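A197 (Sulfolobus turreted icosahedral virus, PDB 2C0N) has the GT-A fold and probably acts as a glycosyltransferase of a virus that infects the archaeon Sulfolobus. Local coordinates at residues A[12-20]-A[60-69]; A[127-138]-A[149-160]. One frame throughout, in Å; residues are numbered along the deposited sequence.

Contact 1 (A[12-20]-A[60-69]); sequences SVRLPLIDF and LDEDVVPIEI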
loop_
_atom_site.group_PDB
_atom_site.type_symbol
_atom_site.label_atom_id
_atom_site.label_comp_id
_atom_site.label_asym_id
_atom_site.label_seq_id
_atom_site.Cartn_x
_atom_site.Cartn_y
_atom_site.Cartn_z
ATOM N N SER A 12 1.602 -2.026 7.357
ATOM C CA SER A 12 0.718 -2.127 6.203
ATOM C C SER A 12 0.049 -0.791 5.958
ATOM O O SER A 12 -0.001 0.070 6.874
ATOM C CB SER A 12 -0.306 -3.207 6.407
ATOM O OG SER A 12 -1.230 -2.833 7.397
ATOM N N VAL A 13 -0.483 -0.638 4.738
ATOM C CA VAL A 13 -1.247 0.543 4.370
ATOM C C VAL A 13 -2.629 0.118 3.824
ATOM O O VAL A 13 -2.713 -0.699 2.905
ATOM C CB VAL A 13 -0.523 1.363 3.314
ATOM C CG1 VAL A 13 -1.282 2.618 2.964
ATOM C CG2 VAL A 13 0.857 1.784 3.861
ATOM N N ARG A 14 -3.678 0.688 4.399
ATOM C CA ARG A 14 -5.053 0.411 3.977
ATOM C C ARG A 14 -5.279 0.931 2.542
ATOM O O ARG A 14 -4.701 1.947 2.119
ATOM C CB ARG A 14 -6.082 0.974 5.002
ATOM C CG ARG A 14 -6.086 2.481 5.199
ATOM C CD ARG A 14 -6.770 2.877 6.439
ATOM N NE ARG A 14 -5.908 2.538 7.560
ATOM C CZ ARG A 14 -6.245 1.842 8.616
ATOM N NH1 ARG A 14 -7.481 1.531 8.826
ATOM N NH2 ARG A 14 -5.335 1.565 9.528
ATOM N N LEU A 15 -6.169 0.255 1.822
ATOM C CA LEU A 15 -6.422 0.567 0.424
ATOM C C LEU A 15 -6.819 2.004 0.172
ATOM O O LEU A 15 -6.355 2.623 -0.802
ATOM C CB LEU A 15 -7.473 -0.395 -0.153
ATOM C CG LEU A 15 -6.894 -1.543 -1.004
ATOM C CD1 LEU A 15 -5.875 -2.410 -0.261
ATOM C CD2 LEU A 15 -8.030 -2.356 -1.613
ATOM N N PRO A 16 -7.733 2.524 0.972
ATOM C CA PRO A 16 -8.117 3.935 0.726
ATOM C C PRO A 16 -6.939 4.914 0.746
ATOM O O PRO A 16 -6.953 5.878 -0.022
ATOM C CB PRO A 16 -9.139 4.204 1.834
ATOM C CG PRO A 16 -9.671 2.819 2.161
ATOM C CD PRO A 16 -8.545 1.913 2.044
ATOM N N LEU A 17 -5.926 4.689 1.583
ATOM C CA LEU A 17 -4.720 5.529 1.556
ATOM C C LEU A 17 -3.844 5.264 0.321
ATOM O O LEU A 17 -3.386 6.200 -0.305
ATOM C CB LEU A 17 -3.930 5.458 2.883
ATOM C CG LEU A 17 -2.659 6.318 2.935
ATOM C CD1 LEU A 17 -3.007 7.704 2.859
ATOM C CD2 LEU A 17 -1.938 6.025 4.197
ATOM N N ILE A 18 -3.702 4.004 -0.103
ATOM C CA ILE A 18 -3.014 3.687 -1.342
ATOM C C ILE A 18 -3.635 4.435 -2.490
ATOM O O ILE A 18 -2.920 5.010 -3.339
ATOM C CB ILE A 18 -3.010 2.204 -1.600
ATOM C CG1 ILE A 18 -2.249 1.518 -0.487
ATOM C CG2 ILE A 18 -2.323 1.852 -2.950
ATOM C CD1 ILE A 18 -2.316 0.048 -0.603
ATOM N N ASP A 19 -4.965 4.453 -2.533
ATOM C CA ASP A 19 -5.672 5.154 -3.622
ATOM C C ASP A 19 -5.385 6.645 -3.646
ATOM O O ASP A 19 -5.127 7.222 -4.719
ATOM C CB ASP A 19 -7.170 4.889 -3.531
ATOM C CG ASP A 19 -7.860 5.022 -4.858
ATOM O OD1 ASP A 19 -7.269 4.651 -5.914
ATOM O OD2 ASP A 19 -8.989 5.530 -4.838
ATOM N N PHE A 20 -5.402 7.268 -2.471
ATOM C CA PHE A 20 -5.040 8.663 -2.352
ATOM C C PHE A 20 -3.606 8.887 -2.865
ATOM O O PHE A 20 -3.346 9.846 -3.614
ATOM C CB PHE A 20 -5.126 9.110 -0.881
ATOM C CG PHE A 20 -4.417 10.391 -0.608
ATOM C CD1 PHE A 20 -4.995 11.591 -0.973
ATOM C CD2 PHE A 20 -3.165 10.399 -0.065
ATOM C CE1 PHE A 20 -4.346 12.813 -0.699
ATOM C CE2 PHE A 20 -2.540 11.578 0.205
ATOM C CZ PHE A 20 -3.115 12.776 -0.130
ATOM N N LEU A 60 1.303 12.294 7.699
ATOM C CA LEU A 60 0.006 11.724 7.440
ATOM C C LEU A 60 -0.041 10.369 8.074
ATOM O O LEU A 60 0.741 9.501 7.696
ATOM C CB LEU A 60 -0.253 11.622 5.925
ATOM C CG LEU A 60 -1.660 11.222 5.462
ATOM C CD1 LEU A 60 -2.666 12.229 5.885
ATOM C CD2 LEU A 60 -1.659 11.087 3.947
ATOM N N ASP A 61 -0.906 10.211 9.097
ATOM C CA ASP A 61 -1.061 8.927 9.774
ATOM C C ASP A 61 -1.629 7.964 8.754
ATOM O O ASP A 61 -2.370 8.361 7.847
ATOM C CB ASP A 61 -1.989 9.036 10.973
ATOM C CG ASP A 61 -1.313 9.620 12.200
ATOM O OD1 ASP A 61 -0.063 9.744 12.247
ATOM O OD2 ASP A 61 -2.065 9.940 13.123
ATOM N N GLU A 62 -1.241 6.702 8.867
ATOM C CA GLU A 62 -1.665 5.688 7.899
ATOM C C GLU A 62 -3.195 5.460 7.886
ATOM O O GLU A 62 -3.738 4.881 6.951
ATOM C CB GLU A 62 -0.913 4.397 8.161
ATOM C CG GLU A 62 -1.263 3.229 7.247
ATOM C CD GLU A 62 -2.457 2.413 7.719
ATOM O OE1 GLU A 62 -2.756 2.453 8.940
ATOM O OE2 GLU A 62 -3.119 1.744 6.879
ATOM N N ASP A 63 -3.891 5.885 8.939
ATOM C CA ASP A 63 -5.354 5.799 8.946
ATOM C C ASP A 63 -6.059 7.123 8.629
ATOM O O ASP A 63 -7.251 7.251 8.831
ATOM C CB ASP A 63 -5.875 5.199 10.269
ATOM C CG ASP A 63 -5.341 5.875 11.499
ATOM O OD1 ASP A 63 -4.682 6.918 11.362
ATOM O OD2 ASP A 63 -5.587 5.314 12.638
ATOM N N VAL A 64 -5.315 8.097 8.130
ATOM C CA VAL A 64 -5.885 9.380 7.758
ATOM C C VAL A 64 -5.789 9.546 6.230
ATOM O O VAL A 64 -4.712 9.437 5.661
ATOM C CB VAL A 64 -5.168 10.529 8.517
ATOM C CG1 VAL A 64 -5.649 11.892 8.012
ATOM C CG2 VAL A 64 -5.371 10.403 10.031
ATOM N N VAL A 65 -6.931 9.771 5.572
ATOM C CA VAL A 65 -6.998 9.826 4.122
ATOM C C VAL A 65 -7.598 11.140 3.689
ATOM O O VAL A 65 -8.800 11.357 3.837
ATOM C CB VAL A 65 -7.839 8.665 3.522
ATOM C CG1 VAL A 65 -7.866 8.758 1.997
ATOM C CG2 VAL A 65 -7.267 7.349 3.927
ATOM N N PRO A 66 -6.756 12.046 3.174
ATOM C CA PRO A 66 -7.267 13.332 2.772
ATOM C C PRO A 66 -8.335 13.284 1.712
ATOM O O PRO A 66 -8.282 12.460 0.763
ATOM C CB PRO A 66 -6.008 14.076 2.309
ATOM C CG PRO A 66 -4.898 13.382 3.055
ATOM C CD PRO A 66 -5.290 11.986 3.039
ATOM N N ILE A 67 -9.318 14.163 1.880
ATOM C CA ILE A 67 -10.378 14.309 0.902
ATOM C C ILE A 67 -9.944 15.305 -0.151
ATOM O O ILE A 67 -10.087 15.063 -1.354
ATOM C CB ILE A 67 -11.647 14.885 1.496
ATOM C CG1 ILE A 67 -12.241 13.925 2.514
ATOM C CG2 ILE A 67 -12.599 15.160 0.380
ATOM C CD1 ILE A 67 -13.549 14.459 3.153
ATOM N N GLU A 68 -9.520 16.471 0.286
ATOM C CA GLU A 68 -8.878 17.378 -0.626
ATOM C C GLU A 68 -7.801 18.093 0.135
ATOM O O GLU A 68 -7.851 18.215 1.389
ATOM C CB GLU A 68 -9.845 18.375 -1.283
ATOM C CG GLU A 68 -9.221 19.096 -2.494
ATOM C CD GLU A 68 -10.096 20.185 -3.084
ATOM O OE1 GLU A 68 -11.150 19.856 -3.673
ATOM O OE2 GLU A 68 -9.697 21.379 -2.987
ATOM N N ILE A 69 -6.778 18.452 -0.628
ATOM C CA ILE A 69 -5.690 19.263 -0.159
ATOM C C ILE A 69 -5.578 20.377 -1.191
ATOM O O ILE A 69 -5.357 20.099 -2.365
ATOM C CB ILE A 69 -4.357 18.496 -0.105
ATOM C CG1 ILE A 69 -4.447 17.337 0.904
ATOM C CG2 ILE A 69 -3.200 19.436 0.288
ATOM C CD1 ILE A 69 -3.249 16.381 0.907
HETATM O O HOH W 1 -3.262 -1.007 7.520
#

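Contact 2 (A[127-138]-A[149-160]); sequences FLEKIKRPAFLA and GEDVYFFSTHKP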
loop_
_atom_site.group_PDB
_atom_site.type_symbol
_atom_site.label_atom_id
_atom_site.label_comp_id
_atom_site.label_asym_id
_atom_site.label_seq_id
_atom_site.Cartn_x
_atom_site.Cartn_y
_atom_site.Cartn_z
ATOM N N PHE A 127 11.392 26.134 9.491
ATOM C CA PHE A 127 11.139 25.910 10.909
ATOM C C PHE A 127 11.929 24.720 11.460
ATOM O O PHE A 127 12.514 24.794 12.546
ATOM C CB PHE A 127 9.661 25.641 11.155
ATOM C CG PHE A 127 9.335 25.464 12.593
ATOM C CD1 PHE A 127 9.422 26.533 13.449
ATOM C CD2 PHE A 127 8.956 24.221 13.102
ATOM C CE1 PHE A 127 9.106 26.399 14.784
ATOM C CE2 PHE A 127 8.657 24.092 14.459
ATOM C CZ PHE A 127 8.747 25.178 15.286
ATOM N N LEU A 128 11.885 23.611 10.720
ATOM C CA LEU A 128 12.534 22.371 11.138
ATOM C C LEU A 128 14.055 22.479 11.145
ATOM O O LEU A 128 14.725 21.844 11.949
ATOM C CB LEU A 128 12.093 21.229 10.235
ATOM C CG LEU A 128 10.650 20.782 10.439
ATOM C CD1 LEU A 128 10.256 19.774 9.387
ATOM C CD2 LEU A 128 10.429 20.203 11.818
ATOM N N GLU A 129 14.604 23.336 10.298
ATOM C CA GLU A 129 16.059 23.518 10.288
ATOM C C GLU A 129 16.560 24.328 11.463
ATOM O O GLU A 129 17.771 24.405 11.701
ATOM C CB GLU A 129 16.481 24.166 8.967
ATOM C CG GLU A 129 16.383 23.153 7.859
ATOM C CD GLU A 129 16.967 23.623 6.568
ATOM O OE1 GLU A 129 17.050 24.852 6.376
ATOM O OE2 GLU A 129 17.321 22.742 5.761
ATOM N N LYS A 130 15.639 24.944 12.184
ATOM C CA LYS A 130 15.988 25.807 13.318
ATOM C C LYS A 130 15.781 25.109 14.652
ATOM O O LYS A 130 16.368 25.504 15.652
ATOM C CB LYS A 130 15.132 27.064 13.297
ATOM C CG LYS A 130 15.410 28.010 12.142
ATOM C CD LYS A 130 14.408 29.170 12.165
ATOM C CE LYS A 130 14.820 30.335 11.262
ATOM N NZ LYS A 130 14.243 31.649 11.717
ATOM N N ILE A 131 14.927 24.089 14.682
ATOM C CA ILE A 131 14.460 23.578 15.971
ATOM C C ILE A 131 15.561 22.750 16.614
ATOM O O ILE A 131 16.463 22.244 15.944
ATOM C CB ILE A 131 13.153 22.780 15.905
ATOM C CG1 ILE A 131 13.298 21.592 14.974
ATOM C CG2 ILE A 131 11.964 23.737 15.540
ATOM C CD1 ILE A 131 12.030 20.782 14.808
ATOM N N LYS A 132 15.483 22.639 17.923
ATOM C CA LYS A 132 16.430 21.794 18.629
ATOM C C LYS A 132 16.061 20.348 18.309
ATOM O O LYS A 132 14.860 20.002 18.273
ATOM C CB LYS A 132 16.458 22.165 20.114
ATOM C CG LYS A 132 17.265 23.454 20.346
ATOM C CD LYS A 132 17.704 23.657 21.772
ATOM C CE LYS A 132 18.777 24.743 21.875
ATOM N NZ LYS A 132 19.503 24.715 23.173
ATOM N N ARG A 133 17.097 19.552 17.972
ATOM C CA ARG A 133 16.974 18.121 17.665
ATOM C C ARG A 133 17.663 17.278 18.724
ATOM O O ARG A 133 18.775 17.623 19.167
ATOM C CB ARG A 133 17.581 17.786 16.296
ATOM C CG ARG A 133 16.596 17.845 15.128
ATOM C CD ARG A 133 17.024 16.894 13.969
ATOM N NE ARG A 133 18.035 17.503 13.106
ATOM C CZ ARG A 133 18.838 16.853 12.255
ATOM N NH1 ARG A 133 18.773 15.532 12.097
ATOM N NH2 ARG A 133 19.722 17.549 11.546
ATOM N N PRO A 134 17.043 16.149 19.123
ATOM C CA PRO A 134 15.835 15.522 18.546
ATOM C C PRO A 134 14.517 16.226 18.975
ATOM O O PRO A 134 14.438 16.756 20.094
ATOM C CB PRO A 134 15.907 14.070 19.060
ATOM C CG PRO A 134 17.027 14.031 20.088
ATOM C CD PRO A 134 17.513 15.421 20.313
ATOM N N ALA A 135 13.507 16.190 18.096
ATOM C CA ALA A 135 12.321 17.069 18.115
ATOM C C ALA A 135 11.006 16.471 18.651
ATOM O O ALA A 135 10.090 17.201 19.044
ATOM C CB ALA A 135 12.065 17.558 16.684
ATOM N N PHE A 136 10.882 15.149 18.590
ATOM C CA PHE A 136 9.657 14.464 19.013
ATOM C C PHE A 136 9.940 13.557 20.186
ATOM O O PHE A 136 10.829 12.712 20.136
ATOM C CB PHE A 136 9.060 13.640 17.866
ATOM C CG PHE A 136 8.757 14.444 16.670
ATOM C CD1 PHE A 136 9.644 14.500 15.619
ATOM C CD2 PHE A 136 7.593 15.201 16.608
ATOM C CE1 PHE A 136 9.356 15.265 14.515
ATOM C CE2 PHE A 136 7.328 15.997 15.514
ATOM C CZ PHE A 136 8.208 16.024 14.475
ATOM N N LEU A 137 9.186 13.741 21.256
ATOM C CA LEU A 137 9.377 12.925 22.454
ATOM C C LEU A 137 8.028 12.598 23.093
ATOM O O LEU A 137 7.154 13.462 23.220
ATOM C CB LEU A 137 10.280 13.658 23.446
ATOM C CG LEU A 137 10.622 12.895 24.723
ATOM C CD1 LEU A 137 11.337 11.599 24.381
ATOM C CD2 LEU A 137 11.458 13.750 25.619
ATOM N N ALA A 138 7.871 11.342 23.495
ATOM C CA ALA A 138 6.644 10.875 24.106
ATOM C C ALA A 138 7.002 10.253 25.439
ATOM O O ALA A 138 6.766 10.863 26.454
ATOM C CB ALA A 138 5.976 9.865 23.231
ATOM N N GLY A 149 1.699 12.433 24.386
ATOM C CA GLY A 149 2.322 12.220 23.113
ATOM C C GLY A 149 3.321 13.249 22.648
ATOM O O GLY A 149 3.479 14.351 23.209
ATOM N N GLU A 150 3.983 12.846 21.572
ATOM C CA GLU A 150 4.988 13.640 20.905
ATOM C C GLU A 150 4.365 14.827 20.188
ATOM O O GLU A 150 5.076 15.764 19.840
ATOM C CB GLU A 150 5.780 12.763 19.926
ATOM C CG GLU A 150 5.059 12.377 18.636
ATOM C CD GLU A 150 4.040 11.248 18.776
ATOM O OE1 GLU A 150 3.842 10.664 19.886
ATOM O OE2 GLU A 150 3.442 10.949 17.730
ATOM N N ASP A 151 3.050 14.745 19.955
ATOM C CA ASP A 151 2.269 15.827 19.362
ATOM C C ASP A 151 2.157 17.060 20.268
ATOM O O ASP A 151 2.549 18.146 19.870
ATOM C CB ASP A 151 0.887 15.339 18.935
ATOM C CG ASP A 151 0.094 14.672 20.054
ATOM O OD1 ASP A 151 0.668 14.191 21.054
ATOM O OD2 ASP A 151 -1.142 14.598 19.885
ATOM N N VAL A 152 1.655 16.880 21.498
ATOM C CA VAL A 152 1.583 17.992 22.466
ATOM C C VAL A 152 2.988 18.438 22.854
ATOM O O VAL A 152 3.245 19.639 22.983
ATOM C CB VAL A 152 0.740 17.643 23.712
ATOM C CG1 VAL A 152 0.795 18.766 24.754
ATOM C CG2 VAL A 152 -0.691 17.406 23.281
ATOM N N TYR A 153 3.905 17.489 22.999
ATOM C CA TYR A 153 5.300 17.848 23.260
ATOM C C TYR A 153 5.843 18.768 22.170
ATOM O O TYR A 153 6.402 19.822 22.472
ATOM C CB TYR A 153 6.179 16.603 23.360
ATOM C CG TYR A 153 7.661 16.909 23.445
ATOM C CD1 TYR A 153 8.411 17.086 22.280
ATOM C CD2 TYR A 153 8.311 17.049 24.679
ATOM C CE1 TYR A 153 9.753 17.368 22.325
ATOM C CE2 TYR A 153 9.688 17.343 24.738
ATOM C CZ TYR A 153 10.391 17.495 23.542
ATOM O OH TYR A 153 11.728 17.785 23.523
ATOM N N PHE A 154 5.688 18.349 20.911
ATOM C CA PHE A 154 6.237 19.081 19.764
ATOM C C PHE A 154 5.776 20.546 19.775
ATOM O O PHE A 154 6.579 21.480 19.705
ATOM C CB PHE A 154 5.786 18.433 18.464
ATOM C CG PHE A 154 6.196 19.176 17.250
ATOM C CD1 PHE A 154 5.292 19.961 16.566
ATOM C CD2 PHE A 154 7.499 19.104 16.796
ATOM C CE1 PHE A 154 5.684 20.646 15.442
ATOM C CE2 PHE A 154 7.907 19.801 15.680
ATOM C CZ PHE A 154 7.012 20.569 15.003
ATOM N N PHE A 155 4.470 20.723 19.889
ATOM C CA PHE A 155 3.888 22.062 19.926
ATOM C C PHE A 155 4.196 22.849 21.194
ATOM O O PHE A 155 4.459 24.088 21.142
ATOM C CB PHE A 155 2.387 21.946 19.665
ATOM C CG PHE A 155 2.087 21.565 18.258
ATOM C CD1 PHE A 155 2.217 22.471 17.262
ATOM C CD2 PHE A 155 1.712 20.264 17.909
ATOM C CE1 PHE A 155 1.955 22.122 15.942
ATOM C CE2 PHE A 155 1.482 19.911 16.601
ATOM C CZ PHE A 155 1.599 20.815 15.614
ATOM N N SER A 156 4.173 22.176 22.343
ATOM C CA SER A 156 4.403 22.892 23.609
ATOM C C SER A 156 5.856 23.330 23.726
ATOM O O SER A 156 6.165 24.373 24.324
ATOM C CB SER A 156 4.041 22.014 24.808
ATOM O OG SER A 156 2.660 21.716 24.786
ATOM N N THR A 157 6.747 22.515 23.172
ATOM C CA THR A 157 8.171 22.733 23.312
ATOM C C THR A 157 8.691 23.696 22.274
ATOM O O THR A 157 9.457 24.594 22.593
ATOM C CB THR A 157 8.949 21.410 23.180
ATOM O OG1 THR A 157 8.467 20.484 24.163
ATOM C CG2 THR A 157 10.447 21.633 23.393
ATOM N N HIS A 158 8.283 23.492 21.024
ATOM C CA HIS A 158 8.855 24.240 19.889
ATOM C C HIS A 158 8.015 25.417 19.420
ATOM O O HIS A 158 8.502 26.247 18.669
ATOM C CB HIS A 158 9.139 23.271 18.756
ATOM C CG HIS A 158 10.009 22.135 19.186
ATOM N ND1 HIS A 158 9.591 20.822 19.168
ATOM C CD2 HIS A 158 11.251 22.130 19.711
ATOM C CE1 HIS A 158 10.561 20.055 19.629
ATOM N NE2 HIS A 158 11.577 20.826 19.972
ATOM N N LYS A 159 6.768 25.488 19.880
ATOM C CA LYS A 159 5.893 26.665 19.686
ATOM C C LYS A 159 5.894 27.217 18.243
ATOM O O LYS A 159 6.101 28.411 18.013
ATOM C CB LYS A 159 6.211 27.775 20.711
ATOM C CG LYS A 159 6.188 27.263 22.164
ATOM C CD LYS A 159 6.717 28.246 23.170
ATOM C CE LYS A 159 5.639 29.206 23.690
ATOM N NZ LYS A 159 6.240 30.193 24.666
ATOM N N PRO A 160 5.644 26.343 17.269
ATOM C CA PRO A 160 5.525 26.806 15.895
ATOM C C PRO A 160 4.324 27.734 15.727
ATOM O O PRO A 160 3.310 27.598 16.431
ATOM C CB PRO A 160 5.314 25.498 15.107
ATOM C CG PRO A 160 4.786 24.550 16.115
ATOM C CD PRO A 160 5.456 24.879 17.374
#

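Contact 1 (A[12-20]-A[60-69])
E62 and R14 meet side-on, the arginine offering NE and NH2 to the two carboxylate oxygens. The salt bridge from R14 NH2 to E62 OE1 is 2.8 Å long and nearly straight (172° at the hydrogen); the oxygen lies in the guanidinium plane and uses its syn lone pair. OE2 receives R14 NE only weakly, but the backbone N of R14 reaches E62 OE2 at 2.8 Å, and a water shared with S12 OG donates to it as well. R14 NE also bonds to E62 O, at 3.3 Å and from above the carbonyl plane. A bend at chi2 (-86°) folds the E62 carboxylate back toward strand 12-14, while D63 CB lies over one face of the guanidinium, toward its rim.

D61-E62-D63, directly after strand 56-60, has the spacing of the DXD motif of GT-A glycosyltransferases, which commonly helps bind a metal and the sugar nucleotide. Its middle residue turns to R14, whereas D61 pairs with R41 and D63 with K92.

Farther along, F20 of helix 15-23 packs on the chain leaving the turn. P66 CD sits 3.8 Å from the F20 ring centroid and 4° off its normal, a CH-pi contact, and I69 CD1 meets the ring edge 3.8 Å from F20 CZ. L17 CD1 reaches L60 CD2 at 3.8 Å, and the same L60 methyl also touches F20 CE2.

Contact 2 (A[127-138]-A[149-160])
The rings of Y153, F154 and H158 all turn an edge to one atom, the carbonyl oxygen of A135, which lies near the plane of each. The closest approach is from H158 CE1, 3.0 Å from A135 O. Y153 CE1 follows at 3.3 Å from A135 O, and F154 stands farther off. The Y153 ring is also sandwiched: L137 CB sits over its centre, 3.8 Å from the centroid and 7° off the normal, while T157 OG1, one helical turn on, covers the opposite face and hydrogen-bonds to Y153 O. P160 CB lies over one face of F127 and I131 CG2 over the other, nearer its rim, with H158 O at the ring edge. F136 and F154 point the same way, near-parallel rings (planes 16° apart) slid so far that they barely overlap, touching through F136 CE2 and F154 CD2 (3.4 Å).

Helix 150-158 thus rests against the chain that leaves helix 125-128. In H158, chi1 (-55°) sets CG anti to the carbonyl carbon, and the ring's rotation about CB-CG then puts ND1 weakly on F154 O and CE1 at A135 O. At the helix start, E150 CA approaches L137 O at 3.2 Å as a C-H...O contact, and the E150 carboxylate goes to R41. E42 of helix 37-50 accepts from the backbone N of A135 and of F136.

With no conventional hydrogen bond between the segments, cohesion comes from ring packing and CH-pi contacts, and the A135 carbonyl is probably stabilised in part by the weakly positive C-H edges of H158 and Y153.

The two contacts lie on opposite sides of the chain's centre, their centres about 24 Å apart and their nearest atoms about 7 Å apart, without touching. The centre of contact 1 is about 10 Å from the centre of the chain, that of contact 2 about 15 Å. None of the touching residues of contact 1 is fully exposed; contact 2 runs from the buried rings of F136 and F154 out to exposed residues such as L137 and A138. No secondary-structure element is common to both, but R41 of helix 37-50 pairs with D61 of contact 1 and E150 of contact 2. Contact 1 joins ionic and backbone bonds to apolar packing, and its strand 12-14 continues into a sheet with the second subunit. Contact 2 relies on ring and methyl packing, and no other protein chain of the assembly touches it.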